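Local coordinates for protein phytase (Citrobacter braakii, PDB 3ZHC) that belongs to branch 2 of the histidine phosphatase superfamily, enzymes that combine a central mixed beta sheet with flanking helices, at residues N148-K151 with S156-T159; E31-V36 with L86-K91; E198-T203 with T207-P212. The protein carries 2 engineered substitutions. One frame throughout, in Å; residues are numbered along the deposited sequence.

Overall arrangement
The three contacts follow one another along the chain in the order 2, 1, 3, and none touches another. Contact 2 packs helix 71-90 onto strand 28-38 of the mixed sheet. Contact 1 lies in the loop leading to helix 159-169; its centre is about 33 Å from that of contact 2, with nearest atoms about 11 Å apart. Contact 3, a disulfide-closed loop, sits farther out, its centre about 33 Å from the centre of the chain and on the opposite side of it from contact 2; the centres of contacts 2 and 3 are about 51 Å apart. Contact 3 alone includes a modelled ligand, formic acid on Lys208, and it also reaches the second subunit.

Contact 1. Residues N148-K151 with S156-T159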
ATOM      1  N   ASN B 148      -1.092   9.902 -27.909  1.00 24.82           N
ATOM      2  CA  ASN B 148      -1.099  11.295 -27.411  1.00 25.21           C
ATOM      3  C   ASN B 148      -2.207  12.149 -28.085  1.00 25.18           C
ATOM      4  O   ASN B 148      -1.899  13.045 -28.888  1.00 25.05           O
ATOM      5  CB  ASN B 148       0.280  11.968 -27.658  1.00 25.38           C
ATOM      6  CG  ASN B 148       1.446  11.202 -27.051  1.00 26.36           C
ATOM      7  OD1 ASN B 148       1.614  11.163 -25.818  1.00 28.13           O
ATOM      8  ND2 ASN B 148       2.295  10.583 -27.934  1.00 27.45           N
ATOM      9  N   PRO B 149      -3.491  11.883 -27.766  1.00 25.32           N
ATOM     10  CA  PRO B 149      -4.587  12.607 -28.432  1.00 25.56           C
ATOM     11  C   PRO B 149      -4.718  14.100 -28.067  1.00 25.95           C
ATOM     12  O   PRO B 149      -5.209  14.868 -28.880  1.00 25.81           O
ATOM     13  CB  PRO B 149      -5.831  11.836 -27.981  1.00 25.45           C
ATOM     14  CG  PRO B 149      -5.459  11.260 -26.717  1.00 25.26           C
ATOM     15  CD  PRO B 149      -4.016  10.913 -26.800  1.00 25.35           C
ATOM     16  N   VAL B 150      -4.266  14.506 -26.878  1.00 26.53           N
ATOM     17  CA  VAL B 150      -4.420  15.923 -26.449  1.00 27.08           C
ATOM     18  C   VAL B 150      -3.523  16.924 -27.297  1.00 27.71           C
ATOM     19  O   VAL B 150      -3.635  18.135 -27.139  1.00 27.84           O
ATOM     20  CB  VAL B 150      -4.247  16.096 -24.901  1.00 27.07           C
ATOM     21  CG1 VAL B 150      -4.815  17.411 -24.444  1.00 27.11           C
ATOM     22  CG2 VAL B 150      -4.944  14.970 -24.153  1.00 26.94           C
ATOM     23  N   LYS B 151      -2.659  16.382 -28.186  1.00 28.44           N
ATOM     24  CA  LYS B 151      -1.935  17.172 -29.206  1.00 28.97           C
ATOM     25  C   LYS B 151      -2.829  17.429 -30.485  1.00 29.23           C
ATOM     26  O   LYS B 151      -2.409  18.117 -31.394  1.00 29.22           O
ATOM     27  CB  LYS B 151      -0.622  16.497 -29.633  1.00 29.08           C
ATOM     28  CG  LYS B 151       0.267  15.927 -28.485  1.00 29.83           C
ATOM     29  CD  LYS B 151       0.647  16.954 -27.426  1.00 30.80           C
ATOM     30  CE  LYS B 151       1.559  16.310 -26.356  1.00 31.47           C
ATOM     31  NZ  LYS B 151       1.954  17.279 -25.240  1.00 32.07           N
ATOM     32  N   SER B 156      -8.672  19.017 -26.394  1.00 26.24           N
ATOM     33  CA  SER B 156      -7.946  19.862 -25.436  1.00 25.74           C
ATOM     34  C   SER B 156      -8.528  19.734 -24.032  1.00 25.02           C
ATOM     35  O   SER B 156      -9.707  19.445 -23.864  1.00 25.01           O
ATOM     36  CB  SER B 156      -7.975  21.339 -25.870  1.00 25.74           C
ATOM     37  OG  SER B 156      -6.980  21.592 -26.851  1.00 26.32           O
ATOM     38  N   PHE B 157      -7.686  19.956 -23.034  1.00 24.21           N
ATOM     39  CA  PHE B 157      -8.114  19.960 -21.650  1.00 23.63           C
ATOM     40  C   PHE B 157      -8.796  21.266 -21.300  1.00 23.21           C
ATOM     41  O   PHE B 157      -8.382  22.305 -21.790  1.00 23.16           O
ATOM     42  CB  PHE B 157      -6.910  19.901 -20.681  1.00 23.46           C
ATOM     43  CG  PHE B 157      -6.083  18.643 -20.743  1.00 22.96           C
ATOM     44  CD1 PHE B 157      -6.673  17.382 -20.632  1.00 22.57           C
ATOM     45  CD2 PHE B 157      -4.686  18.719 -20.867  1.00 22.58           C
ATOM     46  CE1 PHE B 157      -5.892  16.210 -20.672  1.00 22.12           C
ATOM     47  CE2 PHE B 157      -3.897  17.543 -20.905  1.00 22.59           C
ATOM     48  CZ  PHE B 157      -4.506  16.297 -20.805  1.00 22.32           C
ATOM     49  N   ASN B 158      -9.843  21.209 -20.462  1.00 22.90           N
ATOM     50  CA  ASN B 158     -10.370  22.428 -19.837  0.50 22.78           C
ATOM     51  C   ASN B 158      -9.365  22.662 -18.723  1.00 22.67           C
ATOM     52  O   ASN B 158      -9.415  22.008 -17.662  1.00 22.63           O
ATOM     53  CB  ASN B 158     -11.798  22.299 -19.315  0.50 22.74           C
ATOM     54  CG  ASN B 158     -12.357  23.654 -18.756  0.50 22.80           C
ATOM     55  OD1 ASN B 158     -11.807  24.248 -17.814  0.50 22.15           O
ATOM     56  ND2 ASN B 158     -13.453  24.123 -19.350  0.50 23.07           N
ATOM     57  N   THR B 159      -8.435  23.594 -18.971  1.00 22.48           N
ATOM     58  CA  THR B 159      -7.277  23.850 -18.077  1.00 22.37           C
ATOM     59  C   THR B 159      -7.582  24.057 -16.584  1.00 22.20           C
ATOM     60  O   THR B 159      -6.940  23.406 -15.736  1.00 22.19           O
ATOM     61  CB  THR B 159      -6.415  25.048 -18.581  1.00 22.43           C
ATOM     62  OG1 THR B 159      -7.210  26.242 -18.590  1.00 23.01           O
ATOM     63  CG2 THR B 159      -5.887  24.778 -19.960  1.00 22.16           C
TER
HETATM   64  O   HOH W   1      -5.134  20.142 -28.103  1.00 19.89           O
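Val150 lays its CG1 methyl over a face of the Phe157 ring, a CH-pi contact that, within the histidine phosphatase fold, joins the 3-10 segment 149-151 to the residues leading into helix 159-169. CG1 stands 3.7 Å from the centroid of the Phe157 ring and only 13° off the ring normal, so the methyl sits over the middle of the face. The side chains of Val150 and Phe157 cross at about a right angle. With Val150 CG1 roughly anti to the backbone N (chi1 -162°), CG2 is carried toward the far end of the ring and lies 3.6 Å from Phe157 CZ; CG1 thus covers the centre of the face while CG2 packs past the CZ end. Helix 282-301 covers the pair: Arg288 touches Val150 and Phe157, and Val284 touches Phe157. Backbone hydrogen bonding with Pro223 also holds Phe157.

Ser156 lies at the exposed border of the contact. Its CA approaches Val150 CG1 at 4.1 Å, while its side chain starts away from Val150 and meets it only through water. The preceding residue, Cys155, is tied by a disulfide to Cys429, which links this part of the loop to the C-terminal end of the chain. No direct hydrogen bond joins 148-151 to 156-159. Instead one water bridges the polar side of the contact, 2.7 Å from Val150 O and 2.7 Å from Ser156 OG.

Contact 2. Residues E31-V36 with L86-K91; sequences ERVVIV and LWFTSK
Phe88 points its ring from helix 71-90 onto Val33 and Ile35 of strand 28-38, a helix-on-sheet packing within the alpha/beta fold of the histidine phosphatases. The tight part is Val33: its CG2 lies 3.5 Å from Phe88 CE1 and its CG1 lies 3.6 Å from Phe88 CZ, and both methyls come obliquely at the outer end of the ring from the same side of its plane. Ile35 is looser, with CD1 at the ring edge, 4.0 Å from Phe88 CZ. Leu318 of the neighbouring parallel strand touches all three residues, and Leu93 packs on Val33 and Phe88. Val34 turns to the other side of the sheet, onto helix 282-301, and at the start of the segment a classic beta bulge sets Glu31 and Arg32 together opposite Lys358.

Toward solvent the helix ends at exposed Ser90, and Lys91 follows in the loop. Trp87 meets the Phe88 ring at its own edge, Phe88 CE1 lying in the indole plane, and makes a cation-pi contact with Lys395; Lys91 CG sits 4.1 Å above an indole face. Trp87 O accepts two bonds from one face of its plane: Lys91 N at 3.3 Å and Ser90 OG at 2.8 Å.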
ATOM      1  N   GLU B  31     -10.607 -16.580 -26.788  1.00 25.16           N
ATOM      2  CA  GLU B  31     -10.805 -16.282 -28.227  1.00 24.66           C
ATOM      3  C   GLU B  31      -9.986 -15.104 -28.766  1.00 23.84           C
ATOM      4  O   GLU B  31      -9.569 -15.143 -29.917  1.00 23.67           O
ATOM      5  CB  GLU B  31     -12.304 -16.074 -28.524  1.00 24.82           C
ATOM      6  CG  GLU B  31     -13.099 -17.412 -28.626  1.00 25.68           C
ATOM      7  CD  GLU B  31     -14.512 -17.239 -29.202  1.00 26.91           C
ATOM      8  OE1 GLU B  31     -15.162 -16.180 -28.955  1.00 27.18           O
ATOM      9  OE2 GLU B  31     -14.976 -18.179 -29.903  1.00 28.00           O
ATOM     10  N   ARG B  32      -9.777 -14.066 -27.939  1.00 22.86           N
ATOM     11  CA  ARG B  32      -9.031 -12.852 -28.341  1.00 22.16           C
ATOM     12  C   ARG B  32      -8.299 -12.200 -27.174  1.00 21.28           C
ATOM     13  O   ARG B  32      -8.759 -12.272 -26.039  1.00 21.18           O
ATOM     14  CB  ARG B  32      -9.967 -11.796 -28.931  1.00 22.20           C
ATOM     15  CG  ARG B  32     -10.829 -12.245 -30.056  1.00 22.64           C
ATOM     16  CD  ARG B  32     -11.629 -11.125 -30.584  1.00 23.24           C
ATOM     17  NE  ARG B  32     -12.572 -11.556 -31.616  1.00 23.88           N
ATOM     18  CZ  ARG B  32     -13.421 -10.743 -32.258  1.00 24.60           C
ATOM     19  NH1 ARG B  32     -13.462  -9.427 -31.987  1.00 24.57           N
ATOM     20  NH2 ARG B  32     -14.244 -11.246 -33.186  1.00 25.30           N
ATOM     21  N   VAL B  33      -7.160 -11.565 -27.469  1.00 20.29           N
ATOM     22  CA  VAL B  33      -6.388 -10.813 -26.475  1.00 19.59           C
ATOM     23  C   VAL B  33      -5.903  -9.479 -27.050  1.00 18.74           C
ATOM     24  O   VAL B  33      -5.506  -9.396 -28.201  1.00 18.54           O
ATOM     25  CB  VAL B  33      -5.165 -11.630 -25.905  1.00 19.68           C
ATOM     26  CG1 VAL B  33      -4.319 -10.782 -24.908  1.00 19.43           C
ATOM     27  CG2 VAL B  33      -5.631 -12.912 -25.226  1.00 19.77           C
ATOM     28  N   VAL B  34      -5.965  -8.442 -26.232  1.00 17.87           N
ATOM     29  CA  VAL B  34      -5.358  -7.165 -26.552  1.00 17.10           C
ATOM     30  C   VAL B  34      -4.398  -6.890 -25.424  1.00 16.47           C
ATOM     31  O   VAL B  34      -4.771  -6.999 -24.270  1.00 16.39           O
ATOM     32  CB  VAL B  34      -6.365  -6.023 -26.685  1.00 17.20           C
ATOM     33  CG1 VAL B  34      -5.635  -4.693 -27.015  1.00 17.01           C
ATOM     34  CG2 VAL B  34      -7.379  -6.326 -27.756  1.00 17.04           C
ATOM     35  N   ILE B  35      -3.150  -6.553 -25.774  1.00 15.77           N
ATOM     36  CA  ILE B  35      -2.123  -6.188 -24.815  1.00 15.07           C
ATOM     37  C   ILE B  35      -1.721  -4.760 -25.076  1.00 14.53           C
ATOM     38  O   ILE B  35      -1.376  -4.424 -26.210  1.00 14.45           O
ATOM     39  CB  ILE B  35      -0.872  -7.095 -24.928  1.00 15.06           C
ATOM     40  CG1 ILE B  35      -1.219  -8.545 -24.591  1.00 14.82           C
ATOM     41  CG2 ILE B  35       0.270  -6.592 -23.992  1.00 14.91           C
ATOM     42  CD1 ILE B  35      -0.039  -9.556 -24.791  1.00 14.50           C
ATOM     43  N   VAL B  36      -1.787  -3.912 -24.038  1.00 13.80           N
ATOM     44  CA  VAL B  36      -1.211  -2.572 -24.085  1.00 13.37           C
ATOM     45  C   VAL B  36       0.048  -2.681 -23.221  1.00 13.04           C
ATOM     46  O   VAL B  36      -0.041  -2.854 -21.995  1.00 13.00           O
ATOM     47  CB  VAL B  36      -2.132  -1.491 -23.546  1.00 13.31           C
ATOM     48  CG1 VAL B  36      -1.439  -0.151 -23.610  1.00 12.91           C
ATOM     49  CG2 VAL B  36      -3.405  -1.442 -24.337  1.00 13.31           C
ATOM     50  N   LEU B  86       3.859 -19.409 -24.958  1.00 25.07           N
ATOM     51  CA  LEU B  86       3.567 -20.663 -24.224  1.00 25.31           C
ATOM     52  C   LEU B  86       2.198 -20.634 -23.559  1.00 25.72           C
ATOM     53  O   LEU B  86       1.456 -21.619 -23.617  1.00 25.64           O
ATOM     54  CB  LEU B  86       4.653 -20.947 -23.169  1.00 25.19           C
ATOM     55  CG  LEU B  86       6.070 -21.225 -23.712  1.00 25.05           C
ATOM     56  CD1 LEU B  86       7.122 -21.059 -22.641  1.00 24.42           C
ATOM     57  CD2 LEU B  86       6.146 -22.639 -24.369  1.00 24.63           C
ATOM     58  N   TRP B  87       1.860 -19.501 -22.934  1.00 26.33           N
ATOM     59  CA  TRP B  87       0.579 -19.364 -22.235  1.00 26.80           C
ATOM     60  C   TRP B  87      -0.602 -19.321 -23.224  1.00 27.05           C
ATOM     61  O   TRP B  87      -1.580 -20.034 -23.029  1.00 26.97           O
ATOM     62  CB  TRP B  87       0.566 -18.137 -21.310  1.00 26.88           C
ATOM     63  CG  TRP B  87      -0.574 -18.174 -20.382  1.00 27.50           C
ATOM     64  CD1 TRP B  87      -0.691 -18.950 -19.248  1.00 28.12           C
ATOM     65  CD2 TRP B  87      -1.775 -17.430 -20.484  1.00 27.85           C
ATOM     66  NE1 TRP B  87      -1.895 -18.722 -18.645  1.00 28.39           N
ATOM     67  CE2 TRP B  87      -2.586 -17.793 -19.381  1.00 28.22           C
ATOM     68  CE3 TRP B  87      -2.254 -16.487 -21.397  1.00 28.31           C
ATOM     69  CZ2 TRP B  87      -3.850 -17.241 -19.168  1.00 28.55           C
ATOM     70  CZ3 TRP B  87      -3.517 -15.932 -21.189  1.00 28.53           C
ATOM     71  CH2 TRP B  87      -4.301 -16.312 -20.082  1.00 28.82           C
ATOM     72  N   PHE B  88      -0.499 -18.494 -24.271  1.00 27.45           N
ATOM     73  CA  PHE B  88      -1.569 -18.416 -25.307  1.00 27.87           C
ATOM     74  C   PHE B  88      -1.759 -19.743 -26.085  1.00 28.14           C
ATOM     75  O   PHE B  88      -2.882 -20.069 -26.500  1.00 28.02           O
ATOM     76  CB  PHE B  88      -1.335 -17.263 -26.311  1.00 27.85           C
ATOM     77  CG  PHE B  88      -1.457 -15.855 -25.712  1.00 28.30           C
ATOM     78  CD1 PHE B  88      -2.446 -15.531 -24.752  1.00 28.72           C
ATOM     79  CD2 PHE B  88      -0.592 -14.839 -26.138  1.00 28.78           C
ATOM     80  CE1 PHE B  88      -2.542 -14.226 -24.222  1.00 29.05           C
ATOM     81  CE2 PHE B  88      -0.687 -13.534 -25.614  1.00 29.13           C
ATOM     82  CZ  PHE B  88      -1.662 -13.229 -24.654  1.00 29.13           C
ATOM     83  N   THR B  89      -0.662 -20.485 -26.271  1.00 28.55           N
ATOM     84  CA  THR B  89      -0.697 -21.792 -26.947  1.00 28.87           C
ATOM     85  C   THR B  89      -1.367 -22.857 -26.061  1.00 29.22           C
ATOM     86  O   THR B  89      -2.144 -23.666 -26.565  1.00 29.31           O
ATOM     87  CB  THR B  89       0.738 -22.243 -27.415  1.00 28.90           C
ATOM     88  OG1 THR B  89       1.244 -21.305 -28.376  1.00 28.57           O
ATOM     89  CG2 THR B  89       0.713 -23.640 -28.042  1.00 28.97           C
ATOM     90  N   SER B  90      -1.073 -22.843 -24.753  1.00 29.65           N
ATOM     91  CA  SER B  90      -1.679 -23.802 -23.805  1.00 30.07           C
ATOM     92  C   SER B  90      -3.204 -23.623 -23.655  1.00 30.46           C
ATOM     93  O   SER B  90      -3.902 -24.581 -23.338  1.00 30.42           O
ATOM     94  CB  SER B  90      -1.024 -23.707 -22.426  1.00 30.03           C
ATOM     95  OG  SER B  90      -1.392 -22.511 -21.770  1.00 30.31           O
ATOM     96  N   LYS B  91      -3.690 -22.392 -23.873  1.00 30.99           N
ATOM     97  CA  LYS B  91      -5.130 -22.080 -23.833  1.00 31.45           C
ATOM     98  C   LYS B  91      -5.803 -22.198 -25.212  1.00 31.79           C
ATOM     99  O   LYS B  91      -7.005 -21.997 -25.312  1.00 31.93           O
ATOM    100  CB  LYS B  91      -5.368 -20.662 -23.270  1.00 31.54           C
ATOM    101  CG  LYS B  91      -4.738 -20.377 -21.896  1.00 31.68           C
ATOM    102  CD  LYS B  91      -5.264 -21.263 -20.813  1.00 32.10           C
ATOM    103  CE  LYS B  91      -4.568 -20.977 -19.496  1.00 32.29           C
ATOM    104  NZ  LYS B  91      -4.890 -22.010 -18.492  1.00 32.65           N
TER

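Contact 3. Residues E198-T203 with T207-P212. With FMT (formic acid), chain P.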
ATOM      1  N   GLU B 198      25.582  20.603  -4.465  1.00 26.59           N
ATOM      2  CA  GLU B 198      25.658  22.040  -4.805  1.00 27.71           C
ATOM      3  C   GLU B 198      24.344  22.797  -4.467  1.00 28.49           C
ATOM      4  O   GLU B 198      24.380  23.982  -4.129  1.00 28.54           O
ATOM      5  CB  GLU B 198      26.019  22.212  -6.291  1.00 27.86           C
ATOM      6  CG  GLU B 198      26.357  23.654  -6.752  1.00 28.75           C
ATOM      7  CD  GLU B 198      27.689  24.221  -6.153  1.00 29.64           C
ATOM      8  OE1 GLU B 198      28.537  23.431  -5.643  1.00 29.79           O
ATOM      9  OE2 GLU B 198      27.871  25.468  -6.210  1.00 30.50           O
ATOM     10  N   THR B 199      23.201  22.098  -4.561  1.00 29.49           N
ATOM     11  CA  THR B 199      21.877  22.666  -4.212  1.00 30.30           C
ATOM     12  C   THR B 199      21.789  23.123  -2.732  1.00 31.15           C
ATOM     13  O   THR B 199      21.139  24.121  -2.438  1.00 31.25           O
ATOM     14  CB  THR B 199      20.735  21.663  -4.543  1.00 30.29           C
ATOM     15  OG1 THR B 199      20.801  21.305  -5.933  1.00 30.11           O
ATOM     16  CG2 THR B 199      19.361  22.254  -4.244  1.00 30.28           C
ATOM     17  N   CYS B 200      22.453  22.385  -1.831  1.00 32.24           N
ATOM     18  CA  CYS B 200      22.506  22.704  -0.374  1.00 33.08           C
ATOM     19  C   CYS B 200      23.802  23.417   0.072  1.00 33.99           C
ATOM     20  O   CYS B 200      24.074  23.514   1.280  1.00 34.17           O
ATOM     21  CB  CYS B 200      22.338  21.413   0.437  1.00 33.04           C
ATOM     22  SG  CYS B 200      20.794  20.594   0.117  1.00 32.86           S
ATOM     23  N   LYS B 201      24.590  23.911  -0.891  1.00 35.06           N
ATOM     24  CA  LYS B 201      25.879  24.568  -0.613  1.00 35.90           C
ATOM     25  C   LYS B 201      25.724  25.778   0.314  1.00 36.52           C
ATOM     26  O   LYS B 201      26.389  25.854   1.359  1.00 36.66           O
ATOM     27  CB  LYS B 201      26.539  25.011  -1.934  1.00 36.01           C
ATOM     28  CG  LYS B 201      27.951  25.577  -1.791  1.00 36.64           C
ATOM     29  CD  LYS B 201      28.508  26.041  -3.123  1.00 37.26           C
ATOM     30  CE  LYS B 201      29.897  26.677  -2.957  1.00 37.73           C
ATOM     31  NZ  LYS B 201      30.952  25.666  -2.644  1.00 37.99           N
ATOM     32  N   THR B 202      24.835  26.697  -0.074  1.00 37.18           N
ATOM     33  CA  THR B 202      24.611  27.968   0.660  1.00 37.76           C
ATOM     34  C   THR B 202      23.664  27.862   1.874  1.00 38.16           C
ATOM     35  O   THR B 202      23.843  28.582   2.864  1.00 38.36           O
ATOM     36  CB  THR B 202      24.051  29.081  -0.288  1.00 37.78           C
ATOM     37  OG1 THR B 202      22.722  28.745  -0.714  1.00 38.10           O
ATOM     38  CG2 THR B 202      24.961  29.269  -1.520  1.00 37.80           C
ATOM     39  N   THR B 203      22.667  26.969   1.792  1.00 38.62           N
ATOM     40  CA  THR B 203      21.632  26.845   2.845  1.00 38.91           C
ATOM     41  C   THR B 203      22.140  26.102   4.100  1.00 39.10           C
ATOM     42  O   THR B 203      22.645  24.977   4.004  1.00 39.18           O
ATOM     43  CB  THR B 203      20.338  26.161   2.309  1.00 38.95           C
ATOM     44  OG1 THR B 203      20.605  24.799   1.971  1.00 39.00           O
ATOM     45  CG2 THR B 203      19.795  26.922   1.073  1.00 39.02           C
ATOM     46  N   THR B 207      16.891  22.444  10.840  1.00 36.05           N
ATOM     47  CA  THR B 207      16.381  21.291  10.142  1.00 35.32           C
ATOM     48  C   THR B 207      17.294  20.948   8.942  1.00 34.60           C
ATOM     49  O   THR B 207      18.265  21.653   8.649  1.00 34.64           O
ATOM     50  CB  THR B 207      14.946  21.553   9.654  1.00 35.34           C
ATOM     51  OG1 THR B 207      14.907  22.776   8.906  1.00 35.48           O
ATOM     52  CG2 THR B 207      13.971  21.651  10.846  1.00 35.38           C
ATOM     53  N   LYS B 208      16.971  19.861   8.266  1.00 33.60           N
ATOM     54  CA  LYS B 208      17.665  19.442   7.036  1.00 32.82           C
ATOM     55  C   LYS B 208      17.471  20.362   5.852  1.00 31.90           C
ATOM     56  O   LYS B 208      16.465  21.072   5.756  1.00 31.88           O
ATOM     57  CB  LYS B 208      17.142  18.052   6.590  1.00 32.91           C
ATOM     58  CG  LYS B 208      18.022  16.882   6.927  1.00 33.34           C
ATOM     59  CD  LYS B 208      18.687  16.306   5.691  1.00 33.64           C
ATOM     60  CE  LYS B 208      17.683  15.462   4.903  1.00 33.51           C
ATOM     61  NZ  LYS B 208      18.078  15.347   3.515  1.00 33.83           N
ATOM     62  N   CYS B 209      18.447  20.334   4.946  1.00 30.75           N
ATOM     63  CA  CYS B 209      18.269  20.866   3.612  1.00 29.96           C
ATOM     64  C   CYS B 209      17.389  19.794   2.913  1.00 28.71           C
ATOM     65  O   CYS B 209      17.751  18.622   2.915  1.00 28.32           O
ATOM     66  CB  CYS B 209      19.597  21.040   2.898  1.00 30.01           C
ATOM     67  SG  CYS B 209      19.454  21.692   1.230  1.00 31.53           S
ATOM     68  N   THR B 210      16.250  20.194   2.344  1.00 27.49           N
ATOM     69  CA  THR B 210      15.318  19.234   1.690  1.00 26.67           C
ATOM     70  C   THR B 210      14.997  19.608   0.238  1.00 25.87           C
ATOM     71  O   THR B 210      15.097  20.771  -0.156  1.00 25.66           O
ATOM     72  CB  THR B 210      13.997  19.077   2.488  1.00 26.63           C
ATOM     73  OG1 THR B 210      13.288  20.311   2.494  1.00 26.52           O
ATOM     74  CG2 THR B 210      14.270  18.624   3.924  1.00 26.47           C
ATOM     75  N   LEU B 211      14.624  18.596  -0.547  1.00 25.03           N
ATOM     76  CA  LEU B 211      14.292  18.783  -1.980  1.00 24.41           C
ATOM     77  C   LEU B 211      13.042  19.623  -2.210  1.00 23.97           C
ATOM     78  O   LEU B 211      13.068  20.512  -3.060  1.00 23.74           O
ATOM     79  CB  LEU B 211      14.167  17.425  -2.735  1.00 24.33           C
ATOM     80  CG  LEU B 211      15.429  16.941  -3.445  1.00 24.13           C
ATOM     81  CD1 LEU B 211      15.326  15.470  -3.860  1.00 23.44           C
ATOM     82  CD2 LEU B 211      15.692  17.830  -4.653  1.00 23.62           C
ATOM     83  N   PRO B 212      11.941  19.341  -1.465  1.00 23.58           N
ATOM     84  CA  PRO B 212      10.736  20.151  -1.658  1.00 23.51           C
ATOM     85  C   PRO B 212      10.930  21.646  -1.303  1.00 23.40           C
ATOM     86  O   PRO B 212      10.378  22.490  -1.970  1.00 23.42           O
ATOM     87  CB  PRO B 212       9.701  19.471  -0.732  1.00 23.46           C
ATOM     88  CG  PRO B 212      10.236  18.128  -0.489  1.00 23.48           C
ATOM     89  CD  PRO B 212      11.705  18.275  -0.476  1.00 23.52           C
TER
HETATM   90  C   FMT P1414      20.985  13.802   2.599  1.00 24.47           C
HETATM   91  O1  FMT P1414      20.530  12.975   3.343  1.00 24.70           O
HETATM   92  O2  FMT P1414      20.388  14.851   2.397  1.00 24.41           O
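Cys209 is bonded covalently to Cys200, and the chain comes to it through two residues at the subunit interface. Thr207 packs on Thr98 of the second subunit, and Lys208 makes backbone hydrogen bonds to that subunit. The Lys208 side chain, bent at chi2 and chi3, swings NZ back alongside its own chain. There NZ donates to formic acid O2 at 2.6 Å and pairs with Glu189 OE1 in a salt bridge; the formic acid, probably from the crystallisation liquor, also bonds Ser195 OG. A weak 3.3 Å hydrogen bond runs from Lys208 NZ to Cys209 O.

At Cys209 the SG is anti to the backbone N (chi1 180°) and reaches straight out to Cys200 SG, 2.1 Å away. This disulfide, with a chi3 of -82°, closes a small loop of eight intervening residues between helices 182-192 and 211-214. Thr203, within that loop, brings OG1 to 3.4 Å from Cys209 SG; this hydroxyl is buried by the contact and has no hydrogen-bonding partner in the model.

Thr210 follows at the N-cap position of helix 211-214, pointing away from 198-203. Leu211 and Pro212 then open the first turn of that helix, where Leu211 N donates to Glu189 OE2, the other carboxylate oxygen of the residue that pairs with Lys208.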